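Local coordinates for protein nucleoporin p58/p45 (Homo sapiens, PDB 4JO7) that probably serves as a structural component of the nuclear pore complex, which is required for trafficking across the nuclear membrane, at residues 10-13 with 14-17. Sequence-based numbering, arbitrary orientation.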
loop_
_atom_site.group_PDB
_atom_site.type_symbol
_atom_site.label_atom_id
_atom_site.label_comp_id
_atom_site.label_asym_id
_atom_site.label_seq_id
_atom_site.Cartn_x
_atom_site.Cartn_y
_atom_site.Cartn_z
ATOM N N LEU F 10 13.562 6.912 -4.115
ATOM C CA LEU F 10 13.123 7.038 -2.722
ATOM C C LEU F 10 13.310 5.735 -1.951
ATOM O O LEU F 10 13.699 5.753 -0.786
ATOM C CB LEU F 10 11.663 7.496 -2.642
ATOM C CG LEU F 10 11.382 8.943 -3.055
ATOM C CD1 LEU F 10 9.903 9.252 -2.949
ATOM C CD2 LEU F 10 12.191 9.932 -2.216
ATOM N N VAL F 11 13.043 4.603 -2.592
ATOM C CA VAL F 11 13.220 3.314 -1.930
ATOM C C VAL F 11 14.698 3.052 -1.624
ATOM O O VAL F 11 15.037 2.565 -0.548
ATOM C CB VAL F 11 12.632 2.155 -2.766
ATOM C CG1 VAL F 11 13.055 0.813 -2.207
ATOM C CG2 VAL F 11 11.110 2.252 -2.816
ATOM N N GLN F 12 15.576 3.368 -2.569
ATOM C CA GLN F 12 17.005 3.198 -2.347
ATOM C C GLN F 12 17.467 4.114 -1.215
ATOM O O GLN F 12 18.218 3.702 -0.342
ATOM C CB GLN F 12 17.801 3.482 -3.623
ATOM C CG GLN F 12 17.320 2.733 -4.869
ATOM C CD GLN F 12 16.691 1.376 -4.573
ATOM O OE1 GLN F 12 17.257 0.558 -3.842
ATOM N NE2 GLN F 12 15.515 1.129 -5.150
ATOM N N GLN F 13 16.999 5.356 -1.218
ATOM C CA GLN F 13 17.371 6.294 -0.170
ATOM C C GLN F 13 16.809 5.872 1.188
ATOM O O GLN F 13 17.447 6.074 2.220
ATOM C CB GLN F 13 16.918 7.706 -0.540
ATOM C CG GLN F 13 17.731 8.303 -1.687
ATOM C CD GLN F 13 17.182 9.624 -2.187
ATOM O OE1 GLN F 13 16.125 10.075 -1.754
ATOM N NE2 GLN F 13 17.899 10.246 -3.114
ATOM N N PHE F 14 15.630 5.263 1.178
ATOM C CA PHE F 14 15.008 4.781 2.406
ATOM C C PHE F 14 15.850 3.674 3.027
ATOM O O PHE F 14 16.091 3.668 4.232
ATOM C CB PHE F 14 13.598 4.262 2.112
ATOM C CG PHE F 14 12.826 3.878 3.340
ATOM C CD1 PHE F 14 12.212 4.842 4.114
ATOM C CD2 PHE F 14 12.715 2.552 3.720
ATOM C CE1 PHE F 14 11.500 4.493 5.246
ATOM C CE2 PHE F 14 12.003 2.200 4.848
ATOM C CZ PHE F 14 11.394 3.171 5.607
ATOM N N GLU F 15 16.310 2.747 2.195
ATOM C CA GLU F 15 17.155 1.658 2.661
ATOM C C GLU F 15 18.434 2.175 3.309
ATOM O O GLU F 15 18.841 1.691 4.364
ATOM C CB GLU F 15 17.505 0.726 1.507
ATOM C CG GLU F 15 16.332 -0.101 1.015
ATOM C CD GLU F 15 16.749 -1.092 -0.039
ATOM O OE1 GLU F 15 17.470 -2.055 0.307
ATOM O OE2 GLU F 15 16.371 -0.897 -1.209
ATOM N N VAL F 16 19.071 3.152 2.675
ATOM C CA VAL F 16 20.276 3.749 3.236
ATOM C C VAL F 16 19.977 4.358 4.600
ATOM O O VAL F 16 20.705 4.126 5.568
ATOM C CB VAL F 16 20.861 4.831 2.299
ATOM C CG1 VAL F 16 21.953 5.617 3.001
ATOM C CG2 VAL F 16 21.393 4.186 1.025
ATOM N N GLN F 17 18.904 5.136 4.666
ATOM C CA GLN F 17 18.495 5.799 5.897
ATOM C C GLN F 17 18.249 4.787 7.011
ATOM O O GLN F 17 18.672 4.999 8.150
ATOM C CB GLN F 17 17.239 6.634 5.652
ATOM C CG GLN F 17 16.704 7.339 6.885
ATOM C CD GLN F 17 15.495 8.200 6.578
ATOM O OE1 GLN F 17 14.352 7.756 6.703
ATOM N NE2 GLN F 17 15.742 9.437 6.165
#
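Four successive i to i+4 hydrogen bonds join residues 10-13 to 14-17 as about two turns of one continuous alpha-helix: F14 N to L10 O (2.8 Å), E15 N to V11 O (3.0 Å), V16 N to Q12 O (3.2 Å) and Q17 N to Q13 O (3.0 Å). The first is the most bent, with an N-H...O angle of 144°, whereas the other three are straighter.

On the outer surface, Q12 and E15 run side by side in the same direction. Their oxygens approach closely, Q12 OE1 lying 3.1 Å from E15 OE2; since both are acceptors, this is proximity without a hydrogen bond, and the amide and carboxylate planes are turned 72° apart. The Q12 chain bends at chi2, and its NE2 is hydrogen-bonded to the carbonyl oxygen of R8, one turn back, which helps to fix the amide and hence the place of OE1. Nearby, E15 OE2 comes within 3.9 Å of V11 CG1, the two side chains crossing at a slant.

V11 and F14 are the buried residues of the segment. The helix backbone sets F14 CB 3.3 Å from L10 O; with CG anti to the backbone N (chi1 -174°), the ring leads away from residues 10-13. F14 packs on A61 and V11 on Q65, both of helix 43-85, and each also meets an apolar side chain of a chain of another protein in the assembly. L10 and Q17 touch polar side chains of that other protein. With V11 and F14 buried, and Q12, Q13, E15 and V16 exposed, the segment has the amphipathic pattern of a coiled-coil helix, consistent with the predicted coiled coil, here packed within a helical hairpin and a multichain helical assembly.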